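Local coordinates for protein xylooligosaccharide oxidase (Myceliophthora thermophila, PDB 5L6G) that oxidises the C1 hydroxyl of xylooligosaccharides and related sugars to lactones with a bicovalently bound FAD, reducing molecular oxygen to hydrogen peroxide, at residues S215-V220 and Q478-T483; G264-M269 and K294-P299; N270-G275 and Y323-E328; V464-N469 and F486-A491. All blocks are in the same frame, centred on the assembly; numbering follows the deposited sequence.

Overall arrangement
The four contacts span the enzyme from the adenine end of FAD to the far edge of the substrate domain. Interactions 1 and 4 lie together, with centres 12 Å apart. They are joined by a probable hydrogen bond of 2.6 Å between Ser215 OG and Tyr488 OH. Interactions 2 and 3 lie on the opposite side of the chain's centre, with their own centres 19 Å apart. They meet where Met265 SD packs on Met271 CE at 3.9 Å. Interaction 3 supplies Arg272 and Tyr325 to the pocket of the xylose beside the flavin, and its Arg272 side chain is about 6 Å from FAD. The centres of interactions 1 and 3 are 34 Å apart, and the extended cofactor reaches between these two regions.

Interaction 1 of 4, residues S215-V220 and Q478-T483; sequences SNFGIV and QQLDPT. With FAD (flavin-adenine dinucleotide), chain D.
Leu480, in the last turn of helix 470-480, leans its CD1 methyl against the ring of Phe217. The closest approach is 4.4 Å, from Leu480 CD1 to Phe217 CD1. The methyl meets the ring obliquely. Leu206 of helix 204-213 touches both side chains, so the pair belongs to a larger apolar cluster between the two helices. The carbonyl of Leu480 takes part through a bridging water. This water donates to Leu480 O and to Phe217 O, at 2.8 Å from each, and joins the helix end to the loop.

The segment 215-220 belongs to the PCMH-type FAD-binding domain, and 478-483 to the berberine-bridge-like region. Beyond the contact, Val220 grips the adenine by its backbone. Val220 N donates to FAD N1A at 3.0 Å, and FAD N6A donates back to Val220 O at 3.0 Å. Both bonds are fairly straight, with angles of 160° and 161°.

Asp481 follows, the first residue to leave the helical conformation. Its CG stands anti to the backbone N (chi1 -175°), which carries the carboxylate toward Asn216. Asp481 OD2 lies 4.1 Å from Asn216 O. Lys477 NZ links the two, with a salt bridge to Asp481 OD2 and a hydrogen bond to Asn216 O. Asp481 OD1 also accepts from Leu485 N, and OD2 from Phe486 N.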
# COMPACT_ATOMS: atom_id res chain seq x y z
N SER A 215 -1.32 -9.03 -7.21
CA SER A 215 -1.00 -10.23 -6.45
C SER A 215 -1.73 -11.47 -6.94
O SER A 215 -1.38 -12.58 -6.57
CB SER A 215 -1.32 -10.03 -4.96
OG SER A 215 -2.63 -9.53 -4.77
N ASN A 216 -2.75 -11.28 -7.77
CA ASN A 216 -3.62 -12.37 -8.17
C ASN A 216 -3.29 -13.00 -9.51
O ASN A 216 -3.87 -14.03 -9.85
CB ASN A 216 -5.06 -11.87 -8.22
CG ASN A 216 -5.58 -11.51 -6.85
OD1 ASN A 216 -5.87 -12.40 -6.05
ND2 ASN A 216 -5.70 -10.21 -6.57
N PHE A 217 -2.41 -12.38 -10.29
CA PHE A 217 -2.26 -12.76 -11.70
C PHE A 217 -0.94 -13.33 -12.17
O PHE A 217 -0.86 -13.79 -13.29
CB PHE A 217 -2.67 -11.58 -12.57
CG PHE A 217 -4.05 -11.11 -12.28
CD1 PHE A 217 -5.13 -11.80 -12.78
CD2 PHE A 217 -4.27 -10.06 -11.42
CE1 PHE A 217 -6.42 -11.41 -12.49
CE2 PHE A 217 -5.56 -9.66 -11.12
CZ PHE A 217 -6.63 -10.32 -11.66
N GLY A 218 0.07 -13.35 -11.30
CA GLY A 218 1.38 -13.85 -11.68
C GLY A 218 2.40 -13.23 -10.76
O GLY A 218 2.04 -12.50 -9.84
N ILE A 219 3.66 -13.55 -10.96
CA ILE A 219 4.72 -12.90 -10.21
C ILE A 219 5.37 -11.92 -11.16
O ILE A 219 5.90 -12.32 -12.19
CB ILE A 219 5.74 -13.92 -9.68
CG1 ILE A 219 5.03 -14.90 -8.73
CG2 ILE A 219 6.88 -13.21 -8.98
CD1 ILE A 219 5.97 -15.88 -8.07
N VAL A 220 5.28 -10.65 -10.84
CA VAL A 220 5.99 -9.62 -11.60
C VAL A 220 7.48 -9.80 -11.33
O VAL A 220 7.92 -9.78 -10.17
CB VAL A 220 5.53 -8.22 -11.21
CG1 VAL A 220 6.37 -7.17 -11.90
CG2 VAL A 220 4.08 -8.04 -11.57
N GLN A 478 -9.74 -16.15 -14.15
CA GLN A 478 -10.02 -17.45 -14.77
C GLN A 478 -9.13 -17.65 -15.99
O GLN A 478 -8.67 -18.76 -16.24
CB GLN A 478 -11.51 -17.53 -15.11
CG GLN A 478 -11.98 -18.87 -15.64
CD GLN A 478 -11.67 -19.06 -17.11
OE1 GLN A 478 -11.49 -18.10 -17.86
NE2 GLN A 478 -11.56 -20.32 -17.52
N GLN A 479 -8.85 -16.57 -16.72
CA GLN A 479 -8.04 -16.69 -17.93
C GLN A 479 -6.58 -16.92 -17.65
O GLN A 479 -5.93 -17.65 -18.40
CB GLN A 479 -8.17 -15.46 -18.81
CG GLN A 479 -9.51 -15.32 -19.52
CD GLN A 479 -9.68 -13.93 -20.12
OE1 GLN A 479 -9.12 -12.97 -19.62
NE2 GLN A 479 -10.45 -13.83 -21.18
N LEU A 480 -6.05 -16.29 -16.61
CA LEU A 480 -4.61 -16.31 -16.34
C LEU A 480 -4.20 -17.27 -15.24
O LEU A 480 -3.08 -17.79 -15.28
CB LEU A 480 -4.08 -14.91 -16.05
CG LEU A 480 -4.17 -13.90 -17.20
CD1 LEU A 480 -3.55 -12.57 -16.79
CD2 LEU A 480 -3.48 -14.40 -18.45
N ASP A 481 -5.06 -17.51 -14.26
CA ASP A 481 -4.72 -18.43 -13.17
C ASP A 481 -5.92 -19.25 -12.72
O ASP A 481 -6.35 -19.18 -11.56
CB ASP A 481 -4.13 -17.64 -12.01
CG ASP A 481 -3.63 -18.54 -10.88
OD1 ASP A 481 -3.36 -19.73 -11.14
OD2 ASP A 481 -3.52 -18.07 -9.74
N PRO A 482 -6.49 -20.03 -13.65
CA PRO A 482 -7.69 -20.80 -13.35
C PRO A 482 -7.55 -21.81 -12.20
O PRO A 482 -8.55 -22.12 -11.55
CB PRO A 482 -7.97 -21.57 -14.65
CG PRO A 482 -6.64 -21.66 -15.31
CD PRO A 482 -5.98 -20.34 -15.00
N THR A 483 -6.35 -22.33 -11.98
CA THR A 483 -6.15 -23.27 -10.88
C THR A 483 -5.85 -22.55 -9.56
O THR A 483 -5.71 -23.20 -8.52
CB THR A 483 -5.02 -24.29 -11.16
OG1 THR A 483 -3.74 -23.65 -11.06
CG2 THR A 483 -5.17 -24.91 -12.54
PA FAD D . 4.53 -8.40 0.54
O1A FAD D . 5.86 -8.95 0.07
O2A FAD D . 4.01 -8.91 1.84
O5B FAD D . 3.47 -8.48 -0.62
C5B FAD D . 2.12 -8.01 -0.50
C4B FAD D . 1.25 -8.68 -1.53
O4B FAD D . 1.74 -8.39 -2.84
C3B FAD D . 1.25 -10.20 -1.40
O3B FAD D . 0.01 -10.71 -1.83
C2B FAD D . 2.32 -10.62 -2.38
O2B FAD D . 2.20 -11.98 -2.80
C1B FAD D . 2.13 -9.61 -3.48
N9A FAD D . 3.38 -9.42 -4.22
C8A FAD D . 4.58 -9.07 -3.76
N7A FAD D . 5.49 -9.02 -4.77
C5A FAD D . 4.81 -9.34 -5.87
C6A FAD D . 5.18 -9.50 -7.28
N6A FAD D . 6.46 -9.26 -7.61
N1A FAD D . 4.21 -9.89 -8.13
C2A FAD D . 2.94 -10.11 -7.76
N3A FAD D . 2.53 -9.97 -6.47
C4A FAD D . 3.44 -9.60 -5.52
N1 FAD D . 1.03 1.62 1.95
C2 FAD D . 0.71 2.81 1.35
O2 FAD D . -0.14 2.83 0.42
N3 FAD D . 1.31 3.97 1.74
C4 FAD D . 2.26 4.01 2.71
O4 FAD D . 2.83 5.07 3.08
C4X FAD D . 2.65 2.76 3.40
N5 FAD D . 3.59 2.71 4.39
C5X FAD D . 3.97 1.53 5.01
C6 FAD D . 4.95 1.48 6.00
C7 FAD D . 5.28 0.25 6.60
C7M FAD D . 6.34 0.25 7.68
C8 FAD D . 4.63 -1.03 6.16
C8M FAD D . 5.03 -2.38 6.75
C9 FAD D . 3.67 -0.96 5.16
C9A FAD D . 3.29 0.27 4.58
N10 FAD D . 2.29 0.35 3.57
C10 FAD D . 1.94 1.55 2.95
C1' FAD D . 1.58 -0.82 3.10
C2' FAD D . 2.23 -1.44 1.90
O2' FAD D . 1.88 -0.65 0.77
C3' FAD D . 1.59 -2.82 1.74
O3' FAD D . 1.78 -3.60 2.93
C4' FAD D . 2.25 -3.51 0.55
O4' FAD D . 1.29 -4.40 -0.05
C5' FAD D . 3.48 -4.24 1.00
O5' FAD D . 4.29 -4.58 -0.13
P FAD D . 5.44 -5.63 0.08
O1P FAD D . 6.06 -6.03 -1.22
O2P FAD D . 6.37 -5.15 1.16
O3P FAD D . 4.64 -6.82 0.81
O HOH W 1 -1.00 -16.55 -13.95

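Interaction 2 of 4, residues G264-M269 and K294-P299; sequences GMPEEM and KTAIQP
Met269 reaches from the start of strand 269-275 to the helix 290-304, where its methyl group meets Ala296 and Ile297. A chi1 of -173° sends CG away from the backbone N, and chi2 keeps the chain extended as far as the sulfur. CB and CG make no close approach to the helix. SD is the first atom to touch it, lying 3.7 Å from Ile297 CD1. At chi3 the chain bends, and CE turns in against the helix. CE is 3.6 Å from Ile297 CD1 and 4.0 Å from Ala296 CB. It also lies 4.1 Å from Ile297 CB, so it rests against both ends of that side chain. Met269 and Ile297 cross at about a right angle.

Pro266 adds a second point of contact. Its ring atom CG comes to 4.2 Å from Ala296 CB, so this one methyl is touched by both Pro266 and Met269. A type I beta turn from Pro266 to Met269 sets the two side chains beside each other. It is closed by the backbone bond from Met269 N to Pro266 O, at 3.0 Å.

The contact joins the loop after helix 246-261 to a helix that packs on the eight-stranded antiparallel sheet of the substrate domain. Tyr286 of strand 280-286 touches both Met269 and Ala296. Across the two segments there is no hydrogen bond or salt bridge. The attachment is wholly apolar and depends on the fit of methyl, thioether and proline ring carbons.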
# COMPACT_ATOMS: atom_id res chain seq x y z
N GLY A 264 -9.88 23.09 -2.38
CA GLY A 264 -9.07 23.93 -1.52
C GLY A 264 -7.60 23.53 -1.47
O GLY A 264 -6.73 24.36 -1.22
N MET A 265 -7.33 22.25 -1.69
CA MET A 265 -5.96 21.73 -1.58
C MET A 265 -5.24 21.81 -2.92
O MET A 265 -5.62 21.15 -3.87
CB MET A 265 -5.96 20.29 -1.05
CG MET A 265 -4.58 19.88 -0.55
SD MET A 265 -4.47 18.48 0.58
CE MET A 265 -4.40 17.16 -0.59
N PRO A 266 -4.16 22.59 -2.98
CA PRO A 266 -3.54 22.74 -4.29
C PRO A 266 -2.73 21.51 -4.66
O PRO A 266 -2.39 20.68 -3.79
CB PRO A 266 -2.68 23.99 -4.11
CG PRO A 266 -2.32 23.96 -2.67
CD PRO A 266 -3.57 23.50 -1.99
N GLU A 267 -2.44 21.37 -5.95
CA GLU A 267 -1.75 20.19 -6.45
C GLU A 267 -0.44 19.92 -5.71
O GLU A 267 -0.13 18.76 -5.46
CB GLU A 267 -1.48 20.32 -7.95
CG GLU A 267 -2.73 20.31 -8.80
CD GLU A 267 -2.45 20.21 -10.29
OE1 GLU A 267 -1.30 19.89 -10.68
OE2 GLU A 267 -3.38 20.46 -11.08
N GLU A 268 0.28 20.96 -5.33
CA GLU A 268 1.60 20.83 -4.68
C GLU A 268 1.51 20.32 -3.23
O GLU A 268 2.53 19.90 -2.67
CB GLU A 268 2.32 22.18 -4.64
CG GLU A 268 2.68 22.76 -6.00
CD GLU A 268 1.56 23.52 -6.68
OE1 GLU A 268 0.42 23.65 -6.15
OE2 GLU A 268 1.85 24.01 -7.79
N MET A 269 0.32 20.39 -2.64
CA MET A 269 0.12 20.03 -1.24
C MET A 269 -0.33 18.58 -1.09
O MET A 269 -1.20 18.13 -1.80
CB MET A 269 -0.95 20.93 -0.63
CG MET A 269 -1.14 20.78 0.87
SD MET A 269 -2.27 22.01 1.53
CE MET A 269 -1.35 23.54 1.27
N LYS A 294 3.24 28.58 3.12
CA LYS A 294 2.51 29.46 4.03
C LYS A 294 1.36 30.15 3.31
O LYS A 294 0.24 30.22 3.83
CB LYS A 294 3.46 30.51 4.64
CG LYS A 294 4.46 29.95 5.64
CD LYS A 294 5.45 31.03 6.09
CE LYS A 294 6.51 30.46 7.02
NZ LYS A 294 5.99 30.24 8.40
N THR A 295 1.63 30.64 2.11
CA THR A 295 0.62 31.28 1.28
C THR A 295 -0.47 30.28 0.88
O THR A 295 -1.66 30.58 0.95
CB THR A 295 1.29 31.89 0.02
OG1 THR A 295 2.26 32.87 0.41
CG2 THR A 295 0.26 32.56 -0.89
N ALA A 296 -0.06 29.09 0.50
CA ALA A 296 -0.99 28.04 0.06
C ALA A 296 -1.91 27.54 1.17
O ALA A 296 -3.06 27.19 0.92
CB ALA A 296 -0.20 26.88 -0.54
N ILE A 297 -1.40 27.49 2.40
CA ILE A 297 -2.12 26.87 3.51
C ILE A 297 -2.98 27.88 4.28
O ILE A 297 -3.81 27.49 5.09
CB ILE A 297 -1.12 26.16 4.47
CG1 ILE A 297 -1.83 25.16 5.39
CG2 ILE A 297 -0.32 27.17 5.29
CD1 ILE A 297 -2.42 23.98 4.69
N GLN A 298 -2.79 29.18 4.03
CA GLN A 298 -3.50 30.18 4.81
C GLN A 298 -5.04 30.03 4.83
O GLN A 298 -5.64 30.12 5.89
CB GLN A 298 -3.09 31.60 4.41
CG GLN A 298 -3.68 32.67 5.30
CD GLN A 298 -3.33 32.48 6.77
OE1 GLN A 298 -2.22 32.07 7.11
NE2 GLN A 298 -4.30 32.76 7.65
N PRO A 299 -5.68 29.82 3.66
CA PRO A 299 -7.13 29.65 3.66
C PRO A 299 -7.63 28.52 4.58
O PRO A 299 -8.64 28.70 5.28
CB PRO A 299 -7.46 29.35 2.20
CG PRO A 299 -6.42 30.11 1.45
CD PRO A 299 -5.17 29.96 2.28

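Interaction 3 of 4, residues N270-G275 and Y323-E328; sequences NMRVLG and YAYSGE. With XYP (beta-D-xylopyranose), chain H.
Arg272 and Tyr325 approach from opposite directions beside the xylose. Arg272 stands on a strand of the eight-stranded antiparallel sheet, in the substrate domain of this berberine-bridge-like oxidase, and is an experimentally established substrate-binding residue. Its NH1 donates to O2 of the xylose at 2.8 Å. The sugar oxygen lies in the guanidinium plane, at its edge, but the bond is bent, with an angle of 139°. Thr154, Glu412 and Tyr451 also hydrogen-bond the sugar.

Next to it, Arg272 NH2 meets the edge of the Tyr325 ring, at 4.1 Å from CE2. The two planes are 28° apart, nearly coplanar, so this is an edge contact and not a cation-pi stack. The ring edge also faces O3 of the xylose. NH2 lies 4.2 Å from Tyr323 CD1 on an oblique approach.

Further out, Gln283 OE1 accepts from Arg272 NE and steadies the guanidinium. The arm is extended from CG to NE, which carries the charged end from the strand to the sugar. Tyr323 OH is held by Gly284 O, and its ring stacks with Phe171. One water joins the groups: it accepts from Arg272 NH2 at 2.9 Å, donates to Tyr323 O at 2.8 Å, and bonds xylose O3 at 2.7 Å.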
# COMPACT_ATOMS: atom_id res chain seq x y z
N ASN A 270 0.27 17.88 -0.13
CA ASN A 270 0.02 16.48 0.12
C ASN A 270 -0.10 16.37 1.61
O ASN A 270 0.80 16.81 2.33
CB ASN A 270 1.19 15.61 -0.35
CG ASN A 270 1.43 15.72 -1.82
OD1 ASN A 270 0.96 14.87 -2.58
ND2 ASN A 270 2.12 16.79 -2.25
N MET A 271 -1.22 15.84 2.09
CA MET A 271 -1.58 16.02 3.50
C MET A 271 -2.47 14.91 4.01
O MET A 271 -3.17 14.28 3.25
CB MET A 271 -2.26 17.36 3.71
CG MET A 271 -2.32 17.84 5.14
SD MET A 271 -2.75 19.57 5.30
CE MET A 271 -4.20 19.69 4.24
N ARG A 272 -2.40 14.68 5.32
CA ARG A 272 -3.24 13.73 6.02
C ARG A 272 -3.48 14.20 7.45
O ARG A 272 -2.73 15.01 7.99
CB ARG A 272 -2.54 12.39 6.07
CG ARG A 272 -1.35 12.36 7.03
CD ARG A 272 -0.48 11.13 6.77
NE ARG A 272 0.62 11.02 7.71
CZ ARG A 272 1.56 10.09 7.65
NH1 ARG A 272 1.55 9.19 6.69
NH2 ARG A 272 2.53 10.08 8.55
N VAL A 273 -4.53 13.68 8.06
CA VAL A 273 -4.70 13.75 9.50
C VAL A 273 -4.08 12.50 10.08
O VAL A 273 -4.39 11.41 9.63
CB VAL A 273 -6.20 13.77 9.88
CG1 VAL A 273 -6.35 13.73 11.40
CG2 VAL A 273 -6.88 15.01 9.32
N LEU A 274 -3.20 12.67 11.06
CA LEU A 274 -2.77 11.58 11.93
C LEU A 274 -3.39 11.83 13.28
O LEU A 274 -3.23 12.89 13.84
CB LEU A 274 -1.25 11.57 12.09
CG LEU A 274 -0.69 10.58 13.12
CD1 LEU A 274 -1.04 9.15 12.72
CD2 LEU A 274 0.80 10.73 13.27
N GLY A 275 -4.11 10.83 13.79
CA GLY A 275 -4.72 10.91 15.10
C GLY A 275 -4.28 9.74 15.93
O GLY A 275 -4.14 8.63 15.42
N TYR A 323 9.44 11.65 6.89
CA TYR A 323 8.25 10.82 7.15
C TYR A 323 8.52 9.32 7.12
O TYR A 323 7.58 8.51 7.15
CB TYR A 323 7.13 11.18 6.17
CG TYR A 323 6.46 12.49 6.48
CD1 TYR A 323 5.78 12.67 7.69
CD2 TYR A 323 6.49 13.56 5.58
CE1 TYR A 323 5.16 13.87 7.99
CE2 TYR A 323 5.86 14.76 5.87
CZ TYR A 323 5.21 14.91 7.08
OH TYR A 323 4.58 16.08 7.42
N ALA A 324 9.79 8.95 7.03
CA ALA A 324 10.20 7.56 6.91
C ALA A 324 10.11 6.85 8.26
O ALA A 324 9.73 5.68 8.31
CB ALA A 324 11.62 7.48 6.38
N TYR A 325 10.47 7.55 9.34
CA TYR A 325 10.40 7.00 10.70
C TYR A 325 11.21 5.70 10.81
O TYR A 325 10.74 4.68 11.31
CB TYR A 325 8.94 6.77 11.15
CG TYR A 325 8.07 8.01 11.11
CD1 TYR A 325 8.50 9.22 11.67
CD2 TYR A 325 6.80 7.98 10.54
CE1 TYR A 325 7.70 10.35 11.64
CE2 TYR A 325 5.99 9.10 10.50
CZ TYR A 325 6.44 10.28 11.05
OH TYR A 325 5.63 11.39 11.02
N SER A 326 12.44 5.79 10.32
CA SER A 326 13.32 4.65 10.18
C SER A 326 14.71 5.23 10.11
O SER A 326 14.92 6.28 9.50
CB SER A 326 12.96 3.87 8.90
OG SER A 326 13.98 2.97 8.49
N GLY A 327 15.67 4.56 10.76
CA GLY A 327 17.06 4.98 10.67
C GLY A 327 17.56 4.75 9.26
O GLY A 327 18.03 5.68 8.59
N GLU A 328 17.42 3.51 8.79
CA GLU A 328 17.90 3.11 7.48
C GLU A 328 16.92 3.53 6.37
O GLU A 328 15.72 3.25 6.45
CB GLU A 328 18.14 1.60 7.42
CG GLU A 328 19.59 1.16 7.51
CD GLU A 328 20.28 1.16 6.15
OE1 GLU A 328 20.58 2.26 5.63
OE2 GLU A 328 20.54 0.06 5.60
O1 XYP H . 0.19 4.95 5.68
C1 XYP H . 1.38 4.52 6.31
C2 XYP H . 2.03 5.71 7.02
C3 XYP H . 3.20 5.26 7.89
C4 XYP H . 2.77 4.13 8.82
C5 XYP H . 2.11 2.99 8.04
O2 XYP H . 2.48 6.62 6.03
O3 XYP H . 3.77 6.38 8.59
O4 XYP H . 3.92 3.58 9.49
O5 XYP H . 1.05 3.47 7.21
O HOH W 2 4.82 8.65 7.47

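Interaction 4 of 4, residues V464-N469 and F486-A491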
# COMPACT_ATOMS: atom_id res chain seq x y z
N VAL A 464 -15.02 -5.37 -1.28
CA VAL A 464 -14.64 -4.08 -0.72
C VAL A 464 -13.32 -3.56 -1.26
O VAL A 464 -13.13 -2.33 -1.35
CB VAL A 464 -14.64 -4.08 0.82
CG1 VAL A 464 -16.03 -4.39 1.36
CG2 VAL A 464 -13.57 -5.00 1.40
N TYR A 465 -12.40 -4.46 -1.60
CA TYR A 465 -11.11 -4.05 -2.14
C TYR A 465 -11.18 -3.57 -3.58
O TYR A 465 -10.45 -2.65 -3.94
CB TYR A 465 -10.09 -5.19 -2.10
CG TYR A 465 -9.57 -5.61 -0.74
CD1 TYR A 465 -9.44 -4.72 0.32
CD2 TYR A 465 -9.15 -6.93 -0.54
CE1 TYR A 465 -8.94 -5.14 1.56
CE2 TYR A 465 -8.64 -7.35 0.68
CZ TYR A 465 -8.54 -6.46 1.72
OH TYR A 465 -8.04 -6.92 2.92
N TYR A 466 -12.05 -4.18 -4.38
CA TYR A 466 -12.09 -3.95 -5.82
C TYR A 466 -13.41 -3.41 -6.39
O TYR A 466 -13.44 -2.93 -7.54
CB TYR A 466 -11.69 -5.23 -6.53
CG TYR A 466 -10.38 -5.78 -6.05
CD1 TYR A 466 -9.21 -5.06 -6.21
CD2 TYR A 466 -10.32 -7.01 -5.40
CE1 TYR A 466 -8.00 -5.57 -5.77
CE2 TYR A 466 -9.12 -7.52 -4.96
CZ TYR A 466 -7.96 -6.80 -5.13
OH TYR A 466 -6.77 -7.32 -4.68
N ARG A 467 -14.47 -3.48 -5.58
CA ARG A 467 -15.77 -2.89 -5.89
C ARG A 467 -16.18 -3.11 -7.35
O ARG A 467 -16.34 -4.26 -7.77
CB ARG A 467 -15.78 -1.40 -5.49
CG ARG A 467 -15.80 -1.15 -3.98
CD ARG A 467 -17.13 -1.65 -3.39
NE ARG A 467 -17.37 -1.22 -2.00
CZ ARG A 467 -18.10 -1.90 -1.11
NH1 ARG A 467 -18.64 -3.08 -1.43
NH2 ARG A 467 -18.27 -1.42 0.12
N GLN A 468 -16.34 -2.04 -8.13
CA GLN A 468 -16.91 -2.15 -9.45
C GLN A 468 -16.00 -2.89 -10.44
O GLN A 468 -16.45 -3.28 -11.51
CB GLN A 468 -17.23 -0.75 -10.00
CG GLN A 468 -16.00 0.02 -10.47
CD GLN A 468 -15.25 0.73 -9.35
OE1 GLN A 468 -15.57 0.58 -8.18
NE2 GLN A 468 -14.27 1.55 -9.72
N ASN A 469 -14.74 -3.08 -10.09
CA ASN A 469 -13.80 -3.78 -10.96
C ASN A 469 -13.66 -5.27 -10.67
O ASN A 469 -12.96 -5.99 -11.40
CB ASN A 469 -12.46 -3.08 -10.87
CG ASN A 469 -12.50 -1.72 -11.50
OD1 ASN A 469 -13.38 -1.46 -12.32
ND2 ASN A 469 -11.59 -0.85 -11.14
N PHE A 486 -1.75 -18.96 -7.32
CA PHE A 486 -1.34 -17.83 -6.48
C PHE A 486 -2.34 -17.50 -5.37
O PHE A 486 -2.41 -16.37 -4.91
CB PHE A 486 -1.08 -16.61 -7.36
CG PHE A 486 -0.02 -16.85 -8.40
CD1 PHE A 486 1.27 -17.19 -8.02
CD2 PHE A 486 -0.31 -16.73 -9.75
CE1 PHE A 486 2.27 -17.40 -8.97
CE2 PHE A 486 0.67 -16.95 -10.70
CZ PHE A 486 1.96 -17.29 -10.31
N TYR A 487 -3.05 -18.52 -4.91
CA TYR A 487 -4.09 -18.38 -3.92
C TYR A 487 -3.56 -17.79 -2.64
O TYR A 487 -2.47 -18.11 -2.19
CB TYR A 487 -4.72 -19.76 -3.63
CG TYR A 487 -5.66 -19.70 -2.45
CD1 TYR A 487 -6.96 -19.26 -2.61
CD2 TYR A 487 -5.22 -20.00 -1.16
CE1 TYR A 487 -7.82 -19.18 -1.54
CE2 TYR A 487 -6.07 -19.92 -0.08
CZ TYR A 487 -7.37 -19.48 -0.27
OH TYR A 487 -8.25 -19.37 0.79
N TYR A 488 -4.35 -16.90 -2.05
CA TYR A 488 -4.25 -16.55 -0.66
C TYR A 488 -5.67 -16.26 -0.21
O TYR A 488 -6.56 -16.18 -1.04
CB TYR A 488 -3.29 -15.39 -0.41
CG TYR A 488 -3.59 -14.10 -1.12
CD1 TYR A 488 -3.17 -13.87 -2.42
CD2 TYR A 488 -4.23 -13.08 -0.46
CE1 TYR A 488 -3.39 -12.65 -3.06
CE2 TYR A 488 -4.47 -11.86 -1.09
CZ TYR A 488 -4.05 -11.66 -2.39
OH TYR A 488 -4.28 -10.42 -2.98
N PRO A 489 -5.90 -16.17 1.11
CA PRO A 489 -7.30 -16.18 1.60
C PRO A 489 -8.18 -15.02 1.16
O PRO A 489 -9.40 -15.12 1.26
CB PRO A 489 -7.12 -16.22 3.11
CG PRO A 489 -5.84 -16.99 3.28
CD PRO A 489 -4.96 -16.42 2.21
N GLN A 490 -7.58 -13.93 0.67
CA GLN A 490 -8.36 -12.86 0.06
C GLN A 490 -8.07 -12.65 -1.41
O GLN A 490 -8.27 -11.55 -1.95
CB GLN A 490 -8.17 -11.56 0.85
CG GLN A 490 -8.68 -11.70 2.29
CD GLN A 490 -8.55 -10.43 3.09
OE1 GLN A 490 -7.73 -9.57 2.77
NE2 GLN A 490 -9.33 -10.32 4.15
N ALA A 491 -7.62 -13.71 -2.09
CA ALA A 491 -7.40 -13.65 -3.53
C ALA A 491 -8.73 -13.56 -4.28
O ALA A 491 -9.77 -14.11 -3.87
CB ALA A 491 -6.61 -14.84 -4.03
O HOH W 3 -6.88 -9.81 -3.68
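The hydroxyl of Tyr465 donates to Gln490 OE1 at 2.7 Å and accepts from Asp453 N. Two bonds thus grip this hydroxyl. OE1 sits at the edge of the Tyr465 ring and in its plane, while the amide and ring planes are 69° apart. The hydroxyl approaches 29° off the carbonyl plane, with a C=O...O angle of 127°. A straight turn about CB-CG lets the Gln490 amide reach the tyrosine. Its NE2 is bound by Asp453 O and Leu456 O. These bonds fix which end of the amide faces Tyr465.

A water makes the second link. It lies 2.7 Å from Tyr466 OH and 2.8 Å from Tyr488 OH, and it donates to Gln490 O at 2.8 Å. Tyr466 OH and Tyr488 OH are themselves 4.3 Å apart, so the water bridges them. Tyr488 OH is also hydrogen-bonded to Ser215 OG, and its side chain is about 4 Å from FAD. CB of Tyr465 covers the centre of one face of the Tyr466 ring.

Both segments belong to the berberine-bridge-like region. The contact ties the end of helix 458-466 to the loop that follows helix 470-480. Helix 204-213 flanks it, with Ala213 touching Tyr466, and Val464 is backbone-bonded to Met447, just beyond strand 445-446.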